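Local coordinates for protein glucokinase (Enterococcus faecalis, PDB 2QM1) that probably phosphorylates glucose at the expense of ATP, as a zinc-containing kinase of the ROK family, at residues B[170-175]-B[247-252]; B[175-180]-B[200-205]; B[230-233]-B[239-242]. One frame throughout, in Å; residues are numbered along the deposited sequence.

Interaction 1 (B[170-175]-B[247-252]); sequences VTVDPN and CFYLGL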
ATOM      1  N   VAL B 170       7.760  -5.337  -7.084  1.00 39.56           N
ATOM      2  CA  VAL B 170       8.393  -5.181  -5.763  1.00 37.76           C
ATOM      3  C   VAL B 170       9.753  -5.911  -5.786  1.00 38.72           C
ATOM      4  O   VAL B 170       9.848  -7.030  -6.290  1.00 38.81           O
ATOM      5  CB  VAL B 170       7.433  -5.752  -4.677  1.00 39.26           C
ATOM      6  CG1 VAL B 170       8.143  -6.113  -3.411  1.00 35.80           C
ATOM      7  CG2 VAL B 170       6.325  -4.746  -4.409  1.00 37.20           C
ATOM      8  N   THR B 171      10.812  -5.236  -5.341  1.00 36.88           N
ATOM      9  CA  THR B 171      12.146  -5.843  -5.257  1.00 37.92           C
ATOM     10  C   THR B 171      12.168  -6.791  -4.052  1.00 37.49           C
ATOM     11  O   THR B 171      12.029  -6.372  -2.929  1.00 37.33           O
ATOM     12  CB  THR B 171      13.275  -4.771  -5.104  1.00 38.39           C
ATOM     13  OG1 THR B 171      13.275  -3.902  -6.242  1.00 37.78           O
ATOM     14  CG2 THR B 171      14.694  -5.450  -4.909  1.00 33.94           C
ATOM     15  N   VAL B 172      12.269  -8.081  -4.313  1.00 38.40           N
ATOM     16  CA  VAL B 172      12.440  -9.044  -3.245  1.00 37.71           C
ATOM     17  C   VAL B 172      13.921  -9.394  -3.046  1.00 39.65           C
ATOM     18  O   VAL B 172      14.293 -10.004  -2.064  1.00 39.35           O
ATOM     19  CB  VAL B 172      11.585 -10.330  -3.517  1.00 37.94           C
ATOM     20  CG1 VAL B 172      10.094 -10.028  -3.443  1.00 35.12           C
ATOM     21  CG2 VAL B 172      11.924 -10.947  -4.863  1.00 37.35           C
ATOM     22  N   ASP B 173      14.767  -9.085  -4.027  1.00 40.01           N
ATOM     23  CA  ASP B 173      16.179  -9.406  -3.895  1.00 42.02           C
ATOM     24  C   ASP B 173      16.907  -8.352  -4.637  1.00 41.35           C
ATOM     25  O   ASP B 173      16.942  -8.399  -5.850  1.00 42.50           O
ATOM     26  CB  ASP B 173      16.510 -10.780  -4.487  1.00 42.29           C
ATOM     27  CG  ASP B 173      17.999 -11.166  -4.378  1.00 46.95           C
ATOM     28  OD1 ASP B 173      18.896 -10.342  -3.977  1.00 46.75           O
ATOM     29  OD2 ASP B 173      18.271 -12.348  -4.732  1.00 47.79           O
ATOM     30  N   PRO B 174      17.511  -7.402  -3.903  1.00 41.26           N
ATOM     31  CA  PRO B 174      18.260  -6.315  -4.497  1.00 40.77           C
ATOM     32  C   PRO B 174      19.382  -6.798  -5.401  1.00 41.29           C
ATOM     33  O   PRO B 174      19.860  -6.024  -6.232  1.00 39.98           O
ATOM     34  CB  PRO B 174      18.865  -5.599  -3.273  1.00 40.73           C
ATOM     35  CG  PRO B 174      17.927  -5.878  -2.183  1.00 40.53           C
ATOM     36  CD  PRO B 174      17.507  -7.313  -2.428  1.00 41.25           C
ATOM     37  N   ASN B 175      19.822  -8.053  -5.241  1.00 41.00           N
ATOM     38  CA  ASN B 175      20.880  -8.575  -6.132  1.00 41.08           C
ATOM     39  C   ASN B 175      20.409  -9.622  -7.130  1.00 40.48           C
ATOM     40  O   ASN B 175      21.205 -10.393  -7.614  1.00 40.17           O
ATOM     41  CB  ASN B 175      22.036  -9.161  -5.309  1.00 42.31           C
ATOM     42  CG  ASN B 175      22.524  -8.214  -4.225  1.00 46.79           C
ATOM     43  OD1 ASN B 175      22.917  -7.073  -4.497  1.00 49.87           O
ATOM     44  ND2 ASN B 175      22.516  -8.694  -2.987  1.00 53.39           N
ATOM     45  N   CYS B 247       8.232 -19.558  -2.471  1.00 39.61           N
ATOM     46  CA  CYS B 247       7.230 -19.106  -1.489  1.00 39.89           C
ATOM     47  C   CYS B 247       7.834 -18.191  -0.442  1.00 40.03           C
ATOM     48  O   CYS B 247       7.118 -17.357   0.111  1.00 40.13           O
ATOM     49  CB  CYS B 247       6.527 -20.308  -0.852  1.00 39.10           C
ATOM     50  SG  CYS B 247       5.523 -21.203  -2.141  1.00 41.49           S
ATOM     51  N   PHE B 248       9.147 -18.348  -0.204  1.00 40.10           N
ATOM     52  CA  PHE B 248       9.972 -17.361   0.556  1.00 41.16           C
ATOM     53  C   PHE B 248       9.741 -15.951  -0.023  1.00 40.84           C
ATOM     54  O   PHE B 248       9.339 -15.013   0.677  1.00 40.86           O
ATOM     55  CB  PHE B 248      11.469 -17.773   0.551  1.00 39.99           C
ATOM     56  CG  PHE B 248      12.399 -16.742   1.148  1.00 40.76           C
ATOM     57  CD1 PHE B 248      12.684 -16.749   2.511  1.00 40.73           C
ATOM     58  CD2 PHE B 248      12.956 -15.734   0.341  1.00 41.53           C
ATOM     59  CE1 PHE B 248      13.512 -15.785   3.060  1.00 42.34           C
ATOM     60  CE2 PHE B 248      13.763 -14.772   0.872  1.00 40.78           C
ATOM     61  CZ  PHE B 248      14.052 -14.801   2.255  1.00 44.04           C
ATOM     62  N   TYR B 249       9.949 -15.822  -1.320  1.00 40.87           N
ATOM     63  CA  TYR B 249       9.878 -14.510  -1.964  1.00 40.25           C
ATOM     64  C   TYR B 249       8.439 -14.015  -2.007  1.00 40.04           C
ATOM     65  O   TYR B 249       8.202 -12.846  -1.797  1.00 39.58           O
ATOM     66  CB  TYR B 249      10.417 -14.580  -3.399  1.00 40.26           C
ATOM     67  CG  TYR B 249      11.929 -14.737  -3.511  1.00 41.70           C
ATOM     68  CD1 TYR B 249      12.792 -13.838  -2.892  1.00 40.47           C
ATOM     69  CD2 TYR B 249      12.483 -15.776  -4.260  1.00 41.63           C
ATOM     70  CE1 TYR B 249      14.190 -13.965  -3.005  1.00 42.45           C
ATOM     71  CE2 TYR B 249      13.889 -15.909  -4.395  1.00 43.93           C
ATOM     72  CZ  TYR B 249      14.719 -14.996  -3.767  1.00 43.73           C
ATOM     73  OH  TYR B 249      16.084 -15.123  -3.879  1.00 45.88           O
ATOM     74  N   LEU B 250       7.490 -14.902  -2.314  1.00 39.06           N
ATOM     75  CA  LEU B 250       6.085 -14.510  -2.235  1.00 39.71           C
ATOM     76  C   LEU B 250       5.728 -14.166  -0.821  1.00 38.68           C
ATOM     77  O   LEU B 250       4.962 -13.254  -0.628  1.00 38.46           O
ATOM     78  CB  LEU B 250       5.121 -15.578  -2.763  1.00 39.17           C
ATOM     79  CG  LEU B 250       5.141 -15.825  -4.276  1.00 39.81           C
ATOM     80  CD1 LEU B 250       4.810 -17.288  -4.510  1.00 37.77           C
ATOM     81  CD2 LEU B 250       4.116 -14.910  -4.961  1.00 43.72           C
ATOM     82  N   GLY B 251       6.259 -14.910   0.164  1.00 38.27           N
ATOM     83  CA  GLY B 251       6.020 -14.554   1.563  1.00 37.81           C
ATOM     84  C   GLY B 251       6.600 -13.191   1.995  1.00 37.35           C
ATOM     85  O   GLY B 251       5.978 -12.469   2.771  1.00 38.39           O
ATOM     86  N   LEU B 252       7.789 -12.845   1.521  1.00 36.52           N
ATOM     87  CA  LEU B 252       8.383 -11.557   1.831  1.00 36.91           C
ATOM     88  C   LEU B 252       7.561 -10.433   1.240  1.00 37.31           C
ATOM     89  O   LEU B 252       7.296  -9.449   1.898  1.00 36.78           O
ATOM     90  CB  LEU B 252       9.804 -11.461   1.287  1.00 38.07           C
ATOM     91  CG  LEU B 252      10.637 -10.193   1.484  1.00 34.77           C
ATOM     92  CD1 LEU B 252      10.852  -9.815   2.929  1.00 40.96           C
ATOM     93  CD2 LEU B 252      11.993 -10.515   0.797  1.00 43.40           C
TER
HETATM   94  O   HOH W   1      16.724 -13.864  -6.801  1.00 36.13           O

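Interaction 2 (B[175-180]-B[200-205]); sequences NGFDCT and ARHLSE. With ZN (zinc ion), chain J.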
ATOM      1  N   ASN B 175      19.822  -8.053  -5.241  1.00 41.00           N
ATOM      2  CA  ASN B 175      20.880  -8.575  -6.132  1.00 41.08           C
ATOM      3  C   ASN B 175      20.409  -9.622  -7.130  1.00 40.48           C
ATOM      4  O   ASN B 175      21.205 -10.393  -7.614  1.00 40.17           O
ATOM      5  CB  ASN B 175      22.036  -9.161  -5.309  1.00 42.31           C
ATOM      6  CG  ASN B 175      22.524  -8.214  -4.225  1.00 46.79           C
ATOM      7  OD1 ASN B 175      22.917  -7.073  -4.497  1.00 49.87           O
ATOM      8  ND2 ASN B 175      22.516  -8.694  -2.987  1.00 53.39           N
ATOM      9  N   GLY B 176      19.104  -9.675  -7.412  1.00 40.99           N
ATOM     10  CA  GLY B 176      18.520 -10.820  -8.135  1.00 39.69           C
ATOM     11  C   GLY B 176      18.626 -10.808  -9.636  1.00 39.75           C
ATOM     12  O   GLY B 176      19.472 -10.128 -10.202  1.00 39.97           O
ATOM     13  N   PHE B 177      17.758 -11.573 -10.288  1.00 39.91           N
ATOM     14  CA  PHE B 177      17.710 -11.618 -11.761  1.00 40.84           C
ATOM     15  C   PHE B 177      17.235 -10.291 -12.367  1.00 41.52           C
ATOM     16  O   PHE B 177      16.417  -9.606 -11.759  1.00 43.26           O
ATOM     17  CB  PHE B 177      16.727 -12.700 -12.194  1.00 41.28           C
ATOM     18  CG  PHE B 177      17.078 -14.089 -11.693  1.00 40.45           C
ATOM     19  CD1 PHE B 177      16.189 -14.790 -10.896  1.00 41.41           C
ATOM     20  CD2 PHE B 177      18.280 -14.684 -12.024  1.00 44.26           C
ATOM     21  CE1 PHE B 177      16.486 -16.082 -10.435  1.00 45.23           C
ATOM     22  CE2 PHE B 177      18.604 -15.967 -11.569  1.00 44.94           C
ATOM     23  CZ  PHE B 177      17.701 -16.673 -10.781  1.00 45.28           C
ATOM     24  N   ASP B 178      17.702  -9.980 -13.565  1.00 42.84           N
ATOM     25  CA  ASP B 178      17.222  -8.850 -14.367  1.00 45.17           C
ATOM     26  C   ASP B 178      15.765  -9.019 -14.731  1.00 44.72           C
ATOM     27  O   ASP B 178      15.354 -10.078 -15.161  1.00 44.25           O
ATOM     28  CB  ASP B 178      18.033  -8.696 -15.655  1.00 45.47           C
ATOM     29  CG  ASP B 178      19.443  -8.265 -15.394  1.00 49.84           C
ATOM     30  OD1 ASP B 178      19.728  -7.806 -14.265  1.00 52.36           O
ATOM     31  OD2 ASP B 178      20.286  -8.404 -16.310  1.00 55.75           O
ATOM     32  N   CYS B 179      14.992  -7.951 -14.544  1.00 44.52           N
ATOM     33  CA  CYS B 179      13.592  -7.952 -14.871  1.00 43.52           C
ATOM     34  C   CYS B 179      13.420  -7.137 -16.140  1.00 44.11           C
ATOM     35  O   CYS B 179      14.208  -6.237 -16.409  1.00 44.16           O
ATOM     36  CB  CYS B 179      12.788  -7.296 -13.756  1.00 43.11           C
ATOM     37  SG  CYS B 179      11.000  -7.437 -14.012  1.00 44.16           S
ATOM     38  N   THR B 180      12.373  -7.398 -16.896  1.00 44.08           N
ATOM     39  CA  THR B 180      12.137  -6.571 -18.097  1.00 45.81           C
ATOM     40  C   THR B 180      11.769  -5.132 -17.745  1.00 44.81           C
ATOM     41  O   THR B 180      11.913  -4.215 -18.571  1.00 45.68           O
ATOM     42  CB  THR B 180      11.064  -7.164 -19.036  1.00 45.82           C
ATOM     43  OG1 THR B 180       9.904  -7.507 -18.283  1.00 48.33           O
ATOM     44  CG2 THR B 180      11.593  -8.439 -19.738  1.00 50.90           C
ATOM     45  N   ALA B 200      14.423 -22.557 -10.620  1.00 41.30           N
ATOM     46  CA  ALA B 200      14.797 -23.964 -10.593  1.00 42.14           C
ATOM     47  C   ALA B 200      16.111 -24.186 -11.395  1.00 42.43           C
ATOM     48  O   ALA B 200      16.991 -24.924 -10.942  1.00 42.75           O
ATOM     49  CB  ALA B 200      13.625 -24.845 -11.096  1.00 40.63           C
ATOM     50  N   ARG B 201      16.219 -23.513 -12.549  0.60 43.06           N
ATOM     51  CA  ARG B 201      17.427 -23.511 -13.417  0.60 43.97           C
ATOM     52  C   ARG B 201      18.689 -23.124 -12.681  0.60 45.37           C
ATOM     53  O   ARG B 201      19.790 -23.493 -13.088  0.60 46.36           O
ATOM     54  CB  ARG B 201      17.262 -22.539 -14.604  0.60 42.72           C
ATOM     55  CG  ARG B 201      16.995 -23.219 -15.890  0.60 39.28           C
ATOM     56  CD  ARG B 201      16.315 -22.301 -16.881  0.60 37.23           C
ATOM     57  NE  ARG B 201      15.706 -23.074 -17.933  0.60 32.08           N
ATOM     58  CZ  ARG B 201      15.153 -22.565 -19.023  0.60 33.23           C
ATOM     59  NH1 ARG B 201      15.140 -21.252 -19.233  0.60 32.91           N
ATOM     60  NH2 ARG B 201      14.632 -23.380 -19.915  0.60 30.79           N
ATOM     61  N   HIS B 202      18.527 -22.365 -11.604  1.00 46.78           N
ATOM     62  CA  HIS B 202      19.666 -21.851 -10.877  1.00 48.43           C
ATOM     63  C   HIS B 202      19.950 -22.503  -9.553  1.00 48.00           C
ATOM     64  O   HIS B 202      21.064 -22.454  -9.098  1.00 49.20           O
ATOM     65  CB  HIS B 202      19.622 -20.324 -10.853  1.00 48.97           C
ATOM     66  CG  HIS B 202      19.855 -19.730 -12.212  1.00 51.52           C
ATOM     67  ND1 HIS B 202      21.118 -19.580 -12.749  1.00 53.85           N
ATOM     68  CD2 HIS B 202      18.990 -19.307 -13.162  1.00 52.34           C
ATOM     69  CE1 HIS B 202      21.022 -19.067 -13.961  1.00 54.58           C
ATOM     70  NE2 HIS B 202      19.741 -18.896 -14.236  1.00 56.92           N
ATOM     71  N   LEU B 203      18.958 -23.177  -8.987  1.00 48.71           N
ATOM     72  CA  LEU B 203      19.125 -23.981  -7.792  1.00 48.26           C
ATOM     73  C   LEU B 203      19.600 -25.396  -8.098  1.00 49.11           C
ATOM     74  O   LEU B 203      19.963 -26.151  -7.194  1.00 48.72           O
ATOM     75  CB  LEU B 203      17.796 -24.077  -7.058  1.00 48.72           C
ATOM     76  CG  LEU B 203      17.282 -22.947  -6.194  1.00 47.63           C
ATOM     77  CD1 LEU B 203      15.958 -23.391  -5.621  1.00 49.99           C
ATOM     78  CD2 LEU B 203      18.233 -22.780  -5.073  1.00 50.82           C
ATOM     79  N   SER B 204      19.538 -25.761  -9.374  1.00 49.67           N
ATOM     80  CA  SER B 204      19.866 -27.104  -9.842  1.00 50.87           C
ATOM     81  C   SER B 204      21.270 -27.505  -9.392  1.00 50.85           C
ATOM     82  O   SER B 204      21.483 -28.601  -8.896  1.00 50.77           O
ATOM     83  CB  SER B 204      19.739 -27.167 -11.365  1.00 50.20           C
ATOM     84  OG  SER B 204      20.495 -28.229 -11.905  1.00 52.67           O
ATOM     85  N   GLU B 205      22.203 -26.584  -9.580  1.00 52.23           N
ATOM     86  CA  GLU B 205      23.586 -26.698  -9.123  1.00 54.11           C
ATOM     87  C   GLU B 205      23.756 -26.861  -7.589  1.00 55.38           C
ATOM     88  O   GLU B 205      24.833 -27.223  -7.120  1.00 55.27           O
ATOM     89  CB  GLU B 205      24.343 -25.448  -9.563  1.00 54.09           C
ATOM     90  CG  GLU B 205      23.936 -24.222  -8.771  1.00 54.63           C
ATOM     91  CD  GLU B 205      24.492 -22.953  -9.322  1.00 57.14           C
ATOM     92  OE1 GLU B 205      25.114 -22.225  -8.532  1.00 59.28           O
ATOM     93  OE2 GLU B 205      24.318 -22.675 -10.535  1.00 58.36           O
TER
HETATM   94 ZN    ZN J1003      10.414  -5.569 -12.593  1.00 22.18          ZN

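Interaction 3 (B[230-233]-B[239-242]); sequences EFAE and ALMV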
ATOM      1  N   GLU B 230       3.347 -29.910  -8.229  1.00 52.87           N
ATOM      2  CA  GLU B 230       2.912 -31.309  -8.179  1.00 55.10           C
ATOM      3  C   GLU B 230       4.064 -32.293  -7.817  1.00 54.34           C
ATOM      4  O   GLU B 230       3.852 -33.238  -7.045  1.00 53.88           O
ATOM      5  CB  GLU B 230       2.199 -31.715  -9.485  1.00 55.57           C
ATOM      6  CG  GLU B 230       1.408 -33.034  -9.396  1.00 58.77           C
ATOM      7  CD  GLU B 230       0.789 -33.507 -10.736  1.00 59.73           C
ATOM      8  OE1 GLU B 230      -0.454 -33.489 -10.870  1.00 66.69           O
ATOM      9  OE2 GLU B 230       1.529 -33.922 -11.662  1.00 67.35           O
ATOM     10  N   PHE B 231       5.265 -32.068  -8.361  1.00 53.33           N
ATOM     11  CA  PHE B 231       6.450 -32.846  -7.956  1.00 52.98           C
ATOM     12  C   PHE B 231       6.720 -32.633  -6.485  1.00 52.93           C
ATOM     13  O   PHE B 231       7.049 -33.574  -5.787  1.00 52.56           O
ATOM     14  CB  PHE B 231       7.688 -32.476  -8.756  1.00 52.20           C
ATOM     15  CG  PHE B 231       7.757 -33.119 -10.105  1.00 53.88           C
ATOM     16  CD1 PHE B 231       7.671 -32.344 -11.264  1.00 54.19           C
ATOM     17  CD2 PHE B 231       7.890 -34.503 -10.229  1.00 53.40           C
ATOM     18  CE1 PHE B 231       7.737 -32.942 -12.543  1.00 54.16           C
ATOM     19  CE2 PHE B 231       7.955 -35.115 -11.501  1.00 55.10           C
ATOM     20  CZ  PHE B 231       7.880 -34.330 -12.656  1.00 53.42           C
ATOM     21  N   ALA B 232       6.549 -31.394  -6.018  1.00 54.01           N
ATOM     22  CA  ALA B 232       6.782 -31.075  -4.618  1.00 55.34           C
ATOM     23  C   ALA B 232       5.800 -31.832  -3.729  1.00 56.43           C
ATOM     24  O   ALA B 232       6.214 -32.553  -2.832  1.00 56.15           O
ATOM     25  CB  ALA B 232       6.715 -29.580  -4.365  1.00 54.65           C
ATOM     26  N   GLU B 233       4.507 -31.687  -4.004  1.00 57.63           N
ATOM     27  CA  GLU B 233       3.480 -32.336  -3.194  1.00 60.44           C
ATOM     28  C   GLU B 233       3.761 -33.841  -3.120  1.00 59.70           C
ATOM     29  O   GLU B 233       3.765 -34.437  -2.037  1.00 60.30           O
ATOM     30  CB  GLU B 233       2.090 -32.041  -3.778  1.00 59.90           C
ATOM     31  CG  GLU B 233       0.903 -32.431  -2.905  1.00 62.54           C
ATOM     32  CD  GLU B 233      -0.388 -31.652  -3.266  1.00 65.34           C
ATOM     33  OE1 GLU B 233      -0.462 -31.046  -4.386  1.00 69.34           O
ATOM     34  OE2 GLU B 233      -1.347 -31.653  -2.425  1.00 71.68           O
ATOM     35  N   ALA B 239      11.933 -30.403  -6.350  1.00 47.16           N
ATOM     36  CA  ALA B 239      10.726 -29.585  -6.392  1.00 46.84           C
ATOM     37  C   ALA B 239      10.440 -28.870  -5.073  1.00 46.72           C
ATOM     38  O   ALA B 239       9.894 -27.769  -5.058  1.00 46.95           O
ATOM     39  CB  ALA B 239       9.547 -30.403  -6.813  1.00 46.08           C
ATOM     40  N   LEU B 240      10.818 -29.497  -3.969  1.00 46.65           N
ATOM     41  CA  LEU B 240      10.527 -28.959  -2.637  1.00 46.68           C
ATOM     42  C   LEU B 240      11.477 -27.809  -2.299  1.00 46.69           C
ATOM     43  O   LEU B 240      11.107 -26.891  -1.560  1.00 46.56           O
ATOM     44  CB  LEU B 240      10.631 -30.068  -1.566  1.00 47.16           C
ATOM     45  CG  LEU B 240       9.477 -31.076  -1.522  1.00 46.97           C
ATOM     46  CD1 LEU B 240       9.843 -32.360  -0.758  1.00 49.55           C
ATOM     47  CD2 LEU B 240       8.228 -30.371  -0.943  1.00 49.02           C
HETATM   48  N   MSE B 241      12.703 -27.901  -2.811  1.00 46.50           N
HETATM   49  CA  MSE B 241      13.696 -26.841  -2.687  1.00 48.03           C
HETATM   50  C   MSE B 241      13.264 -25.611  -3.500  1.00 46.29           C
HETATM   51  O   MSE B 241      13.379 -24.487  -2.995  1.00 46.01           O
HETATM   52  CB  MSE B 241      15.067 -27.353  -3.138  1.00 48.04           C
HETATM   53  CG  MSE B 241      16.264 -26.463  -2.789  1.00 50.29           C
HETATM   54 SE   MSE B 241      17.962 -27.083  -3.589  0.55 55.71          SE
HETATM   55  CE  MSE B 241      18.375 -28.329  -2.159  1.00 44.85           C
ATOM     56  N   VAL B 242      12.746 -25.838  -4.718  1.00 44.67           N
ATOM     57  CA  VAL B 242      12.283 -24.751  -5.632  1.00 44.27           C
ATOM     58  C   VAL B 242      11.043 -24.032  -5.119  1.00 44.32           C
ATOM     59  O   VAL B 242      11.059 -22.818  -4.978  1.00 43.78           O
ATOM     60  CB  VAL B 242      12.030 -25.248  -7.091  1.00 44.47           C
ATOM     61  CG1 VAL B 242      11.637 -24.081  -8.017  1.00 43.08           C
ATOM     62  CG2 VAL B 242      13.259 -25.984  -7.635  1.00 43.36           C
TER

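Interaction 1 (B[170-175]-B[247-252])
The phenol ring of Tyr-249 is the main flat group across this contact, and Val-172 and Asp-173 approach it obliquely from the loop 170-175. One face of the ring is taken by its own helix neighbour Phe-248, whose CD2 stands 3.7 Å above the plane of the Tyr-249 ring, offset toward the rim; in return CD1 of Tyr-249 meets the edge of the Phe-248 ring. The loop supplies the aliphatic partner: CG2 of Val-172 comes to 3.6 Å from CD1 of Tyr-249. A branched valine suits the place, because CG2 can lie against the ring while CG1 passes near the backbone carbonyl of Tyr-249. Further along the helix, CD2 of Leu-252 approaches the carbonyl O of Val-172 at 3.7 Å.

At the polar end of the ring no direct bond forms, since OD2 of Asp-173 and OH of Tyr-249 are 3.6 Å apart. A water joins them instead, donating to OD2 of Asp-173 at 3.0 Å and lying 3.2 Å from OH of Tyr-249. The carboxylate is tilted only 20° from the phenol plane. With CG anti to the backbone N (chi1 180°), it lies beside the onward main chain, where OD1 accepts the backbone N-H of Asn-175 at 2.8 Å in an Asx turn. That N-H arrives from above the carboxylate plane, 47° out of it.

The contact lays the zinc-binding loop region against helix 237-261. Val-190 of helix 188-191 touches both Val-172 and Tyr-249, while Thr-171 of the second subunit packs on Leu-252.

Interaction 2 (B[175-180]-B[200-205])
Two aromatic rings, Phe-177 and His-202, make the whole of this contact, reaching across backbones whose closest CA atoms, those of the same two residues, are 10.5 Å apart. The rings meet obliquely, with centroids 5.2 Å apart and planes inclined at 46°. From the side of the imidazole the meeting is clearer, for CE2 of Phe-177 sits over one face of the His-202 ring, offset toward its rim, and comes to 3.7 Å from CD2 of His-202. CZ of Phe-177 follows at 3.8 Å from the same CD2, so the CE2-CZ side of the phenyl ring does the touching.

Both CB atoms point toward the opposing segment, and with CG anti to the carbonyl carbon in each residue (chi1 -59° in Phe-177 and -68° in His-202) the rings continue onward until they meet. Phenylalanine suits a partly exposed position where its ring can span the distance and also pack on helix 188-191; histidine offers a flat carbon-bearing surface to the phenyl while its polar character fits an exposed helix position.

Two residues beyond Phe-177, SG of Cys-179 binds the zinc ion at 2.4 Å. His-169, Cys-181 and Cys-186 complete a site of one histidine and three cysteines, consistent with a structural zinc. Phe-177 thus shares its loop with a metal ligand, while His-202 comes from helix 193-203.

This surface contact connects loop and helix. Thr-189 and Val-190 of helix 188-191 also touch Phe-177, while Ala-200 and Leu-203 turn to helix 237-261, packing on Val-242 and Arg-245.

Interaction 3 (B[230-233]-B[239-242])
Ala-232 and Ala-239, on successive helices joined by a short connection, bring their CA atoms within 4.6 Å of each other, a very close approach of two helical backbones. Small residues make it possible. The methyl of Ala-239 points at the other helix and lodges against its backbone, with CB of Ala-239 only 3.3 Å from the backbone N of Ala-232. The same methyl lies 3.4 Å from CB of Phe-231, and its distance to CB of Ala-232 is 3.8 Å. One CB therefore meets two consecutive residues of the facing helix, and alanine fits because its side chain ends at that methyl.

Leu-240 extends the contact to the carbonyl and methyl of Ala-232. Its CG is anti to the carbonyl carbon (chi1 -75°), and the branch carrying CD2 bends back to the facing helix, reaching 3.5 Å from the carbonyl O of Ala-232. CD2 of Leu-240 also rests 3.8 Å from CB of Ala-232, so the methyl of Ala-232 touches both Ala-239 and Leu-240. Phe-231 takes part mainly through CB, while its ring leads off from the pair. No hydrogen bond crosses between the segments; the contact is apolar packing against methyls and main chain.

Helix 225-233 and the start of helix 237-261 are thus packed closely near their junction. Phe-278 of helix 277-289 touches Ala-232 and Leu-240, Leu-213 of helix 212-218 touches Phe-231 and Ala-239, and Val-242 carries the packing on to helix 193-203.

Helix 237-261 is common to interactions 1 and 3, with the centres of the two contacts about 19 Å apart; interactions 1 and 2 instead use consecutive parts of the same loop, 170-175 and 175-180. Interactions 1 and 3 are partly buried, whereas interaction 2 lies at the surface. Their chemistry follows: a water-mediated polar link beside apolar packing in the first, a lone aromatic pair in the second, and close methyl-to-backbone packing in the third. Interactions 2 and 3 touch directly, with CD1 of Leu-203 3.8 Å from O of Met-241, so helix 193-203 carries His-202 of the surface pair and also packs on helix 237-261 beside the helix-helix contact.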